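Local atomic coordinates of transcription termination factor FttA (Methanosarcina mazei, PDB entry 2XR1), a protein that probably terminates transcription genome-wide by cutting nascent RNA at the polymerase exit channel with a two-zinc nuclease site, working as a homodimer. Residues L256-G261 with L305-P310; H340-I343 with H348-V351; T361-P366 with N467-L472; H399-V404 with K437-E442; Y446-I451 with G516-E521. All blocks are in the same frame, centred on the assembly; numbering follows the deposited sequence.

Contact 1: residues L256-G261 with L305-P310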
# COMPACT_ATOMS: atom_id res chain seq x y z
N LEU B 256 0.38 -21.36 1.94
CA LEU B 256 -0.60 -20.84 1.00
C LEU B 256 0.09 -19.93 -0.02
O LEU B 256 -0.29 -19.87 -1.18
CB LEU B 256 -1.67 -20.04 1.75
CG LEU B 256 -2.93 -19.58 1.02
CD1 LEU B 256 -3.65 -20.73 0.38
CD2 LEU B 256 -3.82 -18.91 1.98
N LEU B 257 1.13 -19.21 0.44
CA LEU B 257 1.96 -18.41 -0.47
C LEU B 257 2.50 -19.27 -1.59
O LEU B 257 2.44 -18.89 -2.76
CB LEU B 257 3.13 -17.75 0.25
CG LEU B 257 2.72 -16.73 1.32
CD1 LEU B 257 3.88 -16.16 2.11
CD2 LEU B 257 1.92 -15.60 0.69
N PHE B 258 2.99 -20.45 -1.26
CA PHE B 258 3.49 -21.36 -2.29
C PHE B 258 2.37 -21.89 -3.20
O PHE B 258 2.53 -22.00 -4.42
CB PHE B 258 4.31 -22.47 -1.64
CG PHE B 258 5.64 -22.00 -1.15
CD1 PHE B 258 6.70 -21.88 -2.02
CD2 PHE B 258 5.81 -21.65 0.14
CE1 PHE B 258 7.89 -21.45 -1.58
CE2 PHE B 258 7.03 -21.20 0.58
CZ PHE B 258 8.06 -21.09 -0.28
N LYS B 259 1.22 -22.18 -2.61
CA LYS B 259 0.10 -22.64 -3.39
C LYS B 259 -0.24 -21.62 -4.48
O LYS B 259 -0.64 -21.98 -5.57
CB LYS B 259 -1.11 -22.85 -2.51
CG LYS B 259 -2.32 -23.42 -3.24
CD LYS B 259 -3.47 -23.73 -2.26
CE LYS B 259 -4.76 -24.13 -2.96
NZ LYS B 259 -5.50 -25.08 -2.07
N TYR B 260 -0.08 -20.36 -4.14
CA TYR B 260 -0.39 -19.26 -5.03
C TYR B 260 0.79 -18.78 -5.87
O TYR B 260 0.73 -17.69 -6.44
CB TYR B 260 -0.90 -18.06 -4.20
CG TYR B 260 -2.25 -18.24 -3.55
CD1 TYR B 260 -3.22 -19.10 -4.08
CD2 TYR B 260 -2.58 -17.52 -2.41
CE1 TYR B 260 -4.46 -19.25 -3.47
CE2 TYR B 260 -3.79 -17.65 -1.80
CZ TYR B 260 -4.72 -18.51 -2.32
OH TYR B 260 -5.94 -18.62 -1.69
N GLY B 261 1.87 -19.56 -5.92
CA GLY B 261 2.97 -19.30 -6.88
C GLY B 261 4.22 -18.57 -6.40
O GLY B 261 5.02 -18.13 -7.22
N LEU B 305 9.29 -26.40 2.85
CA LEU B 305 10.50 -26.86 3.51
C LEU B 305 11.68 -26.86 2.53
O LEU B 305 12.79 -26.54 2.92
CB LEU B 305 10.27 -28.26 4.10
CG LEU B 305 11.42 -29.00 4.79
CD1 LEU B 305 11.94 -28.22 5.97
CD2 LEU B 305 10.93 -30.39 5.21
N LYS B 306 11.44 -27.21 1.27
CA LYS B 306 12.48 -27.17 0.24
C LYS B 306 12.98 -25.76 0.02
O LYS B 306 14.07 -25.54 -0.49
CB LYS B 306 11.96 -27.68 -1.11
CG LYS B 306 11.92 -29.14 -1.21
CD LYS B 306 11.59 -29.63 -2.62
CE LYS B 306 10.08 -29.72 -2.87
NZ LYS B 306 9.75 -30.77 -3.83
N HIS B 307 12.15 -24.79 0.39
CA HIS B 307 12.55 -23.39 0.26
C HIS B 307 12.94 -22.78 1.57
O HIS B 307 13.17 -21.58 1.62
CB HIS B 307 11.39 -22.59 -0.37
CG HIS B 307 11.15 -22.92 -1.80
ND1 HIS B 307 10.56 -24.10 -2.20
CD2 HIS B 307 11.42 -22.24 -2.94
CE1 HIS B 307 10.49 -24.14 -3.52
NE2 HIS B 307 10.99 -23.01 -4.00
N THR B 308 13.00 -23.54 2.65
CA THR B 308 13.37 -22.93 3.90
C THR B 308 14.90 -22.91 4.08
O THR B 308 15.58 -23.92 3.89
CB THR B 308 12.74 -23.64 5.10
OG1 THR B 308 11.32 -23.70 4.93
CG2 THR B 308 13.04 -22.88 6.41
N ILE B 309 15.41 -21.74 4.48
CA ILE B 309 16.83 -21.55 4.77
C ILE B 309 17.06 -21.11 6.21
O ILE B 309 16.82 -19.98 6.58
CB ILE B 309 17.45 -20.54 3.80
CG1 ILE B 309 17.15 -20.94 2.34
CG2 ILE B 309 18.92 -20.46 4.03
CD1 ILE B 309 17.45 -19.84 1.34
N PRO B 310 17.48 -22.02 7.07
CA PRO B 310 17.64 -21.61 8.46
C PRO B 310 18.82 -20.73 8.68
O PRO B 310 19.81 -20.96 8.04
CB PRO B 310 17.89 -22.92 9.19
CG PRO B 310 18.41 -23.90 8.09
CD PRO B 310 17.66 -23.48 6.87
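Phe258 and His307 carry this contact alone, ring against ring. Phe258 CE1 reaches His307 CG at 3.6 Å and lies above one face of the imidazole, displaced toward its rim, while Phe258 CZ meets His307 CB at 3.7 Å. The ring centroids are 4.9 Å apart and the planes stand at 50°, too steep for a parallel stack and too flat for an edge-to-face pair. Both residues are buried, and His307 ND1 bonds to Lys303 O one turn back, which fixes the imidazole while the phenyl ring packs on it. The pair joins two helix ends of the metallo-beta-lactamase domain. Helix 254-259 closes with a Schellman motif whose C-prime residue is Gly261, its N bonded to Phe258 O at 2.9 Å; on the other side His307 follows the C-terminal end of its helix and is backbone hydrogen-bonded to Val266 of strand 266-268. Phe258 also touches Val266 and makes an edge-to-face pair with Tyr262. Toward solvent the packing gives way to long polar side chains: exposed Lys259 extends to the carbonyl of Pro295, and partly exposed Lys306 forms a salt bridge with Glu161.

Contact 2: residues H340-I343 with H348-V351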
# COMPACT_ATOMS: atom_id res chain seq x y z
N HIS B 340 16.17 -8.04 12.88
CA HIS B 340 16.77 -6.77 12.55
C HIS B 340 17.11 -6.67 11.04
O HIS B 340 17.81 -7.53 10.50
CB HIS B 340 18.04 -6.60 13.40
CG HIS B 340 18.77 -5.32 13.17
ND1 HIS B 340 19.70 -5.17 12.17
CD2 HIS B 340 18.71 -4.14 13.82
CE1 HIS B 340 20.17 -3.93 12.20
NE2 HIS B 340 19.58 -3.28 13.19
N PHE B 341 16.62 -5.63 10.40
CA PHE B 341 16.86 -5.40 8.98
C PHE B 341 17.64 -4.13 8.76
O PHE B 341 17.19 -3.03 9.14
CB PHE B 341 15.55 -5.22 8.25
CG PHE B 341 14.71 -6.44 8.23
CD1 PHE B 341 14.84 -7.37 7.22
CD2 PHE B 341 13.76 -6.66 9.20
CE1 PHE B 341 14.05 -8.44 7.17
CE2 PHE B 341 12.96 -7.79 9.15
CZ PHE B 341 13.12 -8.66 8.14
N HIS B 342 18.79 -4.30 8.13
CA HIS B 342 19.76 -3.23 7.88
C HIS B 342 19.60 -2.94 6.42
O HIS B 342 19.85 -3.81 5.60
CB HIS B 342 21.18 -3.74 8.21
CG HIS B 342 22.28 -2.78 7.94
ND1 HIS B 342 22.25 -1.46 8.35
CD2 HIS B 342 23.49 -2.95 7.35
CE1 HIS B 342 23.36 -0.86 7.97
NE2 HIS B 342 24.13 -1.74 7.36
N ILE B 343 19.11 -1.74 6.10
CA ILE B 343 18.74 -1.38 4.74
C ILE B 343 19.73 -0.44 4.14
O ILE B 343 20.02 0.61 4.69
CB ILE B 343 17.34 -0.74 4.71
CG1 ILE B 343 16.39 -1.61 5.58
CG2 ILE B 343 16.87 -0.49 3.24
CD1 ILE B 343 15.05 -1.69 5.09
N HIS B 348 18.76 2.87 6.78
CA HIS B 348 17.79 2.75 7.81
C HIS B 348 17.90 1.38 8.45
O HIS B 348 18.41 0.42 7.84
CB HIS B 348 16.40 2.95 7.21
CG HIS B 348 15.34 3.28 8.22
ND1 HIS B 348 15.08 4.56 8.63
CD2 HIS B 348 14.46 2.49 8.88
CE1 HIS B 348 14.11 4.55 9.52
NE2 HIS B 348 13.71 3.31 9.69
N ASN B 349 17.46 1.28 9.69
CA ASN B 349 17.46 0.01 10.39
C ASN B 349 16.13 -0.14 11.08
O ASN B 349 15.76 0.75 11.85
CB ASN B 349 18.56 -0.07 11.46
CG ASN B 349 19.93 0.01 10.90
OD1 ASN B 349 20.61 -1.03 10.72
ND2 ASN B 349 20.38 1.22 10.65
N VAL B 350 15.45 -1.25 10.81
CA VAL B 350 14.14 -1.46 11.38
C VAL B 350 14.12 -2.82 12.07
O VAL B 350 14.64 -3.78 11.54
CB VAL B 350 12.99 -1.37 10.31
CG1 VAL B 350 13.35 -2.10 9.10
CG2 VAL B 350 11.72 -1.99 10.85
N VAL B 351 13.54 -2.87 13.26
CA VAL B 351 13.37 -4.11 13.99
C VAL B 351 11.93 -4.55 14.11
O VAL B 351 11.07 -3.80 14.52
CB VAL B 351 13.93 -3.98 15.39
CG1 VAL B 351 13.49 -5.12 16.21
CG2 VAL B 351 15.48 -3.90 15.34
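His342 and Asn349 meet across a beta hairpin, formed by strands 337-343 and 348-352 in the second sheet of the metallo-beta-lactamase fold; segments 340-343 and 348-351 run antiparallel at 165°. His342 ND1 donates to Asn349 OD1 at 2.9 Å, but the bond is bent, 141° at the hydrogen, with the oxygen out of the imidazole plane. Beside it, backbone bonds pair the strands, among them Phe341 N to Val350 O at 2.9 Å and Val350 N to Phe341 O at 3.0 Å. The His342 and Asn349 side chains lie alongside each other on the face that also carries His340 and Val351, where His340 CE1 comes to 3.3 Å from Asn349 OD1 and His340 CD2 packs on Val351 CG2. His340 CG is anti to the backbone N (chi1 -180°), which carries the ring across toward the partner strand. On the other face, Val350 CG1 touches Phe341 CB, and Leu202 of strand 199-203 covers Phe341, Ile343 and Val350 together, so this face packs against the other sheet. The second shell fixes the polar ends: Asn349 ND2 bonds to Glu375 OE1, His340 NE2 to Arg373 O, and His348 NE2 to Thr376 OG1.

Contact 3: residues T361-P366 with N467-L472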
# COMPACT_ATOMS: atom_id res chain seq x y z
N THR B 361 13.39 -16.53 31.66
CA THR B 361 12.37 -17.51 32.02
C THR B 361 13.05 -18.84 32.28
O THR B 361 14.27 -18.93 32.17
CB THR B 361 11.30 -17.62 30.90
OG1 THR B 361 11.91 -18.02 29.66
CG2 THR B 361 10.57 -16.25 30.73
N ARG B 362 12.30 -19.87 32.66
CA ARG B 362 12.90 -21.15 32.90
C ARG B 362 13.61 -21.69 31.65
O ARG B 362 14.59 -22.39 31.78
CB ARG B 362 11.88 -22.19 33.41
CG ARG B 362 11.19 -21.83 34.72
CD ARG B 362 12.17 -21.55 35.83
NE ARG B 362 12.80 -22.79 36.18
CZ ARG B 362 12.32 -23.62 37.09
NH1 ARG B 362 11.21 -23.31 37.77
NH2 ARG B 362 12.96 -24.76 37.35
N LEU B 363 13.10 -21.39 30.46
CA LEU B 363 13.63 -21.98 29.23
C LEU B 363 14.59 -21.06 28.47
O LEU B 363 15.57 -21.53 27.88
CB LEU B 363 12.49 -22.36 28.27
CG LEU B 363 11.60 -23.58 28.54
CD1 LEU B 363 10.49 -23.56 27.54
CD2 LEU B 363 12.36 -24.85 28.39
N PHE B 364 14.31 -19.77 28.46
CA PHE B 364 14.98 -18.85 27.55
C PHE B 364 15.61 -17.63 28.21
O PHE B 364 15.37 -17.35 29.39
CB PHE B 364 13.99 -18.37 26.52
CG PHE B 364 13.23 -19.48 25.86
CD1 PHE B 364 13.90 -20.44 25.07
CD2 PHE B 364 11.83 -19.56 26.00
CE1 PHE B 364 13.18 -21.44 24.45
CE2 PHE B 364 11.12 -20.58 25.38
CZ PHE B 364 11.79 -21.52 24.60
N ASP B 365 16.45 -16.93 27.46
CA ASP B 365 17.06 -15.68 27.93
C ASP B 365 16.14 -14.55 27.49
O ASP B 365 15.28 -14.75 26.66
CB ASP B 365 18.45 -15.49 27.34
CG ASP B 365 19.44 -16.57 27.75
OD1 ASP B 365 19.76 -16.70 28.98
OD2 ASP B 365 19.93 -17.28 26.81
N PRO B 366 16.34 -13.35 28.05
CA PRO B 366 15.46 -12.25 27.70
C PRO B 366 15.58 -11.86 26.26
O PRO B 366 16.63 -12.04 25.68
CB PRO B 366 15.97 -11.07 28.56
CG PRO B 366 16.94 -11.65 29.59
CD PRO B 366 17.34 -13.01 29.10
N ASN B 467 21.35 -20.93 29.61
CA ASN B 467 22.43 -21.73 30.24
C ASN B 467 21.98 -22.82 31.22
O ASN B 467 22.57 -23.90 31.29
CB ASN B 467 23.40 -20.81 31.01
CG ASN B 467 24.48 -20.20 30.11
OD1 ASN B 467 24.23 -19.83 28.97
ND2 ASN B 467 25.71 -20.12 30.65
N ASP B 468 20.96 -22.52 32.02
CA ASP B 468 20.57 -23.44 33.07
C ASP B 468 19.84 -24.63 32.50
O ASP B 468 20.11 -25.76 32.89
CB ASP B 468 19.75 -22.74 34.11
CG ASP B 468 20.56 -21.72 34.91
OD1 ASP B 468 21.81 -21.93 35.07
OD2 ASP B 468 19.93 -20.71 35.36
N LEU B 469 18.94 -24.40 31.56
CA LEU B 469 18.22 -25.53 30.98
C LEU B 469 19.17 -26.37 30.10
O LEU B 469 19.13 -27.58 30.12
CB LEU B 469 17.00 -25.07 30.18
CG LEU B 469 15.68 -25.75 30.50
CD1 LEU B 469 14.91 -26.03 29.23
CD2 LEU B 469 15.83 -27.03 31.30
N ARG B 470 20.00 -25.67 29.33
CA ARG B 470 21.08 -26.28 28.57
C ARG B 470 21.80 -27.33 29.43
O ARG B 470 21.83 -28.49 29.06
CB ARG B 470 22.04 -25.19 28.09
CG ARG B 470 22.84 -25.47 26.83
CD ARG B 470 23.33 -24.15 26.22
NE ARG B 470 24.77 -24.14 25.98
CZ ARG B 470 25.69 -23.81 26.89
NH1 ARG B 470 25.35 -23.43 28.12
NH2 ARG B 470 26.99 -23.86 26.56
N LYS B 471 22.34 -26.95 30.58
CA LYS B 471 23.04 -27.93 31.43
C LYS B 471 22.08 -29.03 31.93
O LYS B 471 22.45 -30.18 32.02
CB LYS B 471 23.80 -27.26 32.59
N LEU B 472 20.83 -28.71 32.19
CA LEU B 472 19.88 -29.71 32.68
C LEU B 472 19.52 -30.80 31.66
O LEU B 472 19.49 -31.97 32.03
CB LEU B 472 18.59 -29.04 33.20
CG LEU B 472 18.46 -28.80 34.72
CD1 LEU B 472 19.00 -29.99 35.53
CD2 LEU B 472 19.14 -27.52 35.16
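Leu363, the residue that meets Leu469 across this contact, also lays its CB over the centre of one face of the Phe364 ring, 3.5 Å above the plane; Leu334 touches the Phe364 side chain from a loop. The second flat group, the guanidinium of Arg362, is gripped through NH1 by both Glu397 and Glu433. Residues 361-366 belong to a loop of the metallo-beta-lactamase domain, whereas helix 467-472 belongs to the beta-CASP region, so the contact lies at the seam between the two.

Leu363 and Leu469 run side by side with their ends pointing the same way. Their methyl groups touch, but the modelled separation is too short to be reliable and the exact fit is doubtful. More secure is the approach of Leu469 to the loop backbone, its CG 3.8 Å and its CB 3.9 Å from Arg362 O. Leu363 also packs on Gln425 and Ile429 of helix 423-436, and on Phe481. Asn466, just before the helix, makes a backbone bond to Leu363, and Asp468 forms a salt bridge with Lys360. The Leu363 side chain is about 13 Å from a bound zinc ion, and about 10 Å from the zinc-binding side chains of His247 and His332. An ST motif shapes the loop: Phe364 N donates to Thr361 OG1 at 3.2 Å with an angle of 153°.

Contact 4: residues H399-V404 with K437-E442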
# COMPACT_ATOMS: atom_id res chain seq x y z
N HIS B 399 1.29 -20.39 42.62
CA HIS B 399 -0.13 -20.40 42.27
C HIS B 399 -0.50 -21.64 41.51
O HIS B 399 -1.45 -22.32 41.87
CB HIS B 399 -0.52 -19.15 41.45
CG HIS B 399 -2.00 -18.93 41.35
ND1 HIS B 399 -2.54 -17.79 40.79
CD2 HIS B 399 -3.05 -19.67 41.77
CE1 HIS B 399 -3.86 -17.86 40.86
NE2 HIS B 399 -4.19 -18.98 41.46
N LEU B 400 0.25 -21.97 40.46
CA LEU B 400 -0.05 -23.21 39.75
C LEU B 400 -0.00 -24.41 40.68
O LEU B 400 -0.82 -25.30 40.56
CB LEU B 400 0.89 -23.43 38.58
CG LEU B 400 0.46 -24.58 37.67
CD1 LEU B 400 -0.96 -24.33 37.23
CD2 LEU B 400 1.36 -24.73 36.47
N GLN B 401 0.96 -24.45 41.59
CA GLN B 401 1.17 -25.61 42.41
C GLN B 401 -0.00 -25.78 43.32
O GLN B 401 -0.48 -26.87 43.51
CB GLN B 401 2.46 -25.51 43.22
CG GLN B 401 3.69 -25.63 42.36
CD GLN B 401 4.99 -25.29 43.08
OE1 GLN B 401 5.06 -24.35 43.88
NE2 GLN B 401 6.04 -26.06 42.79
N MET B 402 -0.49 -24.68 43.87
CA MET B 402 -1.61 -24.72 44.78
C MET B 402 -2.91 -25.12 44.10
O MET B 402 -3.69 -25.90 44.65
CB MET B 402 -1.76 -23.39 45.51
CG MET B 402 -0.65 -23.19 46.58
SD MET B 402 -0.78 -24.37 47.98
CE MET B 402 0.73 -24.02 48.91
N VAL B 403 -3.16 -24.61 42.90
CA VAL B 403 -4.37 -24.99 42.18
C VAL B 403 -4.34 -26.48 41.85
O VAL B 403 -5.33 -27.18 42.05
CB VAL B 403 -4.55 -24.20 40.92
CG1 VAL B 403 -5.61 -24.81 40.07
CG2 VAL B 403 -4.86 -22.75 41.29
N VAL B 404 -3.20 -26.96 41.37
CA VAL B 404 -3.08 -28.36 41.01
C VAL B 404 -3.09 -29.26 42.25
O VAL B 404 -3.77 -30.28 42.27
CB VAL B 404 -1.87 -28.62 40.11
CG1 VAL B 404 -1.66 -30.10 39.93
CG2 VAL B 404 -2.08 -27.97 38.73
N LYS B 437 9.71 -32.32 44.37
CA LYS B 437 9.84 -31.75 45.71
C LYS B 437 8.60 -32.00 46.59
O LYS B 437 8.43 -31.33 47.61
CB LYS B 437 10.09 -30.25 45.63
CG LYS B 437 11.39 -29.89 44.97
CD LYS B 437 11.38 -28.49 44.34
CE LYS B 437 11.56 -27.41 45.42
NZ LYS B 437 10.79 -26.12 45.16
N GLY B 438 7.76 -32.96 46.20
CA GLY B 438 6.60 -33.36 47.01
C GLY B 438 5.65 -32.21 47.34
O GLY B 438 5.13 -32.13 48.45
N LEU B 439 5.43 -31.34 46.36
CA LEU B 439 4.68 -30.10 46.51
C LEU B 439 3.38 -30.14 45.68
O LEU B 439 2.48 -29.37 45.92
CB LEU B 439 5.56 -28.96 46.02
CG LEU B 439 5.72 -27.61 46.72
CD1 LEU B 439 6.11 -27.68 48.17
CD2 LEU B 439 6.78 -26.83 45.91
N ILE B 440 3.32 -31.01 44.68
CA ILE B 440 2.07 -31.51 44.10
C ILE B 440 2.17 -33.01 44.35
O ILE B 440 3.29 -33.51 44.49
CB ILE B 440 2.00 -31.29 42.57
CG1 ILE B 440 2.05 -29.82 42.20
CG2 ILE B 440 0.74 -31.89 41.96
CD1 ILE B 440 2.15 -29.60 40.67
N PRO B 441 1.04 -33.74 44.42
CA PRO B 441 1.17 -35.21 44.66
C PRO B 441 1.59 -35.99 43.42
O PRO B 441 1.28 -35.58 42.31
CB PRO B 441 -0.25 -35.62 45.06
CG PRO B 441 -0.93 -34.34 45.46
CD PRO B 441 -0.35 -33.28 44.56
N GLU B 442 2.30 -37.10 43.61
CA GLU B 442 2.75 -37.89 42.46
C GLU B 442 1.52 -38.45 41.74
O GLU B 442 0.73 -39.21 42.31
CB GLU B 442 3.75 -39.00 42.84
CG GLU B 442 4.76 -38.59 43.94
CD GLU B 442 6.07 -39.39 43.91
OE1 GLU B 442 6.02 -40.65 43.94
OE2 GLU B 442 7.15 -38.73 43.87
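Gln401 reaches from helix 393-409 toward Leu439 and Ile440, and its atoms can be followed outward in turn. CB lies 4.4 Å from Ile440 CG1, a loose contact beside that of the Gln401 carbonyl O, 4.1 Å from the same CG1. CG stands beside the backbone N (chi1 -71°), and from there the chain runs extended (chi2 170°), which brings the amide up to the leucine. At the tip Gln401 NE2 is 3.3 Å from Leu439 CD2, and CD and OE1 lie only slightly farther from that carbon, so a single methyl group meets the whole amide. No hydrogen bond crosses between the two segments; NE2 is hydrogen-bonded to Ser434 OG, and that bond fixes the amide while Leu439 packs against it.

One turn further along the helix, the contact becomes purely apolar: Val404 CG1 touches Ile440 CG2 at 3.6 Å and Ile440 CD1 at 3.9 Å. Leu439 lies exposed, whereas Ile440 and Val404 are buried, so the contact deepens from the amide toward the valine. Before it, helix 423-436 ends in a Schellman motif with Gly438 at the C-prime position, and the turn delivers Leu439 and Ile440 to helix 393-409. Ile440 rests on Leu431 and Ser434 as well, while Leu400 packs on Val427 of helix 423-436 and on Val535 of strand 533-536; the loop leaves helix 423-436 and packs along helix 393-409, beside the place where the two helices meet, before the chain enters strand 445-448 of the beta-CASP parallel sheet.

Contact 5: residues Y446-I451 with G516-E521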
# COMPACT_ATOMS: atom_id res chain seq x y z
N TYR B 446 -0.56 -36.23 31.75
CA TYR B 446 -0.77 -36.65 30.36
C TYR B 446 -0.53 -35.47 29.44
O TYR B 446 -0.81 -34.34 29.81
CB TYR B 446 -2.16 -37.23 30.15
CG TYR B 446 -2.44 -38.43 31.01
CD1 TYR B 446 -2.03 -39.69 30.64
CD2 TYR B 446 -3.13 -38.30 32.21
CE1 TYR B 446 -2.30 -40.82 31.46
CE2 TYR B 446 -3.40 -39.41 33.03
CZ TYR B 446 -2.98 -40.66 32.64
OH TYR B 446 -3.24 -41.75 33.45
N LEU B 447 0.01 -35.75 28.26
CA LEU B 447 0.41 -34.76 27.27
C LEU B 447 -0.15 -35.14 25.91
O LEU B 447 0.24 -36.16 25.35
CB LEU B 447 1.92 -34.73 27.17
CG LEU B 447 2.71 -34.49 28.45
CD1 LEU B 447 4.18 -34.41 28.12
CD2 LEU B 447 2.27 -33.21 29.17
N ASP B 448 -1.08 -34.36 25.36
CA ASP B 448 -1.81 -34.79 24.15
C ASP B 448 -1.71 -33.75 23.03
O ASP B 448 -1.54 -32.58 23.29
CB ASP B 448 -3.27 -35.11 24.49
CG ASP B 448 -3.96 -36.00 23.45
OD1 ASP B 448 -3.37 -36.29 22.37
OD2 ASP B 448 -5.12 -36.40 23.70
N GLY B 449 -1.76 -34.20 21.79
CA GLY B 449 -1.74 -33.31 20.63
C GLY B 449 -0.42 -32.65 20.22
O GLY B 449 -0.40 -31.44 19.94
N MET B 450 0.64 -33.46 20.13
CA MET B 450 1.96 -33.02 19.63
C MET B 450 2.87 -32.28 20.63
O MET B 450 3.99 -31.89 20.29
CB MET B 450 1.89 -32.22 18.32
CG MET B 450 1.05 -32.82 17.21
SD MET B 450 1.64 -34.38 16.61
CE MET B 450 2.22 -33.88 14.97
N ILE B 451 2.42 -32.14 21.87
CA ILE B 451 3.24 -31.51 22.89
C ILE B 451 4.55 -32.23 23.04
O ILE B 451 5.61 -31.60 23.06
CB ILE B 451 2.53 -31.46 24.24
CG1 ILE B 451 1.40 -30.44 24.19
CG2 ILE B 451 3.51 -31.09 25.34
CD1 ILE B 451 0.57 -30.47 25.41
N GLY B 516 -10.23 -26.14 19.49
CA GLY B 516 -10.38 -27.52 19.08
C GLY B 516 -9.29 -28.39 19.64
O GLY B 516 -8.53 -27.97 20.50
N GLY B 517 -9.20 -29.60 19.12
CA GLY B 517 -8.15 -30.52 19.52
C GLY B 517 -8.62 -31.45 20.61
O GLY B 517 -9.78 -31.39 21.02
N PRO B 518 -7.74 -32.32 21.09
CA PRO B 518 -8.12 -33.30 22.10
C PRO B 518 -8.61 -32.67 23.42
O PRO B 518 -9.34 -33.33 24.16
CB PRO B 518 -6.82 -34.10 22.30
CG PRO B 518 -5.73 -33.19 21.81
CD PRO B 518 -6.34 -32.48 20.66
N VAL B 519 -8.24 -31.43 23.72
CA VAL B 519 -8.67 -30.82 24.98
C VAL B 519 -10.20 -30.70 25.04
O VAL B 519 -10.82 -30.65 26.10
CB VAL B 519 -7.98 -29.45 25.25
CG1 VAL B 519 -8.59 -28.32 24.42
CG2 VAL B 519 -8.04 -29.11 26.73
N MET B 520 -10.82 -30.64 23.87
CA MET B 520 -12.26 -30.63 23.78
C MET B 520 -12.88 -31.99 24.12
O MET B 520 -13.95 -32.05 24.71
CB MET B 520 -12.69 -30.11 22.41
CG MET B 520 -12.39 -28.61 22.21
SD MET B 520 -13.09 -27.56 23.53
CE MET B 520 -11.74 -27.55 24.70
N GLU B 521 -12.19 -33.08 23.77
CA GLU B 521 -12.63 -34.40 24.20
C GLU B 521 -12.52 -34.51 25.72
O GLU B 521 -13.46 -34.92 26.38
CB GLU B 521 -11.85 -35.53 23.50
CG GLU B 521 -12.61 -36.24 22.38
CD GLU B 521 -11.69 -36.82 21.29
OE1 GLU B 521 -10.88 -36.03 20.74
OE2 GLU B 521 -11.75 -38.04 20.98
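Asp448 and Pro518 meet obliquely: the CB-CG side of the proline ring lies over one face of the carboxylate, the ring itself tilted to it. This is the beta-CASP region, where the C-terminal part of strand 445-448, in the six-stranded parallel sheet, lies beside the first turn of helix 518-526. Pro518 CB is 3.2 Å from Asp448 OD2. Pro518 CG is 3.7 Å from Asp448 CG, so the CB-CG bond of the proline spans the carboxylate. With its CG anti to the backbone N, Asp448 has its carboxylate turned toward Pro518 (chi1 -160°). These are van der Waals contacts, and no hydrogen bond joins the two segments. The polar grip comes from other residues: OD2 takes a salt bridge from Arg495 NE and a hydrogen bond with Tyr522 OH, which together fix the rotation of the carboxylate. Arg495 touches Pro518 too, so one side chain braces both partners. On the helix side, Gly517 N bonds to Glu290 OE2 just ahead of Pro518. At Gly449 the backbone takes positive phi; Gly449 N is 4.1 Å from Pro518 CG and makes a weak bond to Asp448 OD1 at 2.7 Å, its angle at the hydrogen 121°.

How the contacts relate
Contacts 1 and 2 both lie in the metallo-beta-lactamase domain and are buried, but contact 1 joins two helix ends through a single ring pair, whereas contact 2 is a strand pairing with backbone bonds and a side-chain bond. Contacts 4 and 5 belong to the beta-CASP region, are only partly buried, and adjoin in sequence at strand 445-448: contact 4 packs the loop leading into it, contact 5 its C-terminal part, and neither has a hydrogen bond between its segments. Contact 3 spans the two regions with apolar packing nearer the zinc site; helix 423-436 touches both it and contact 4. The centres of contacts 2 and 4 are about 46 Å apart.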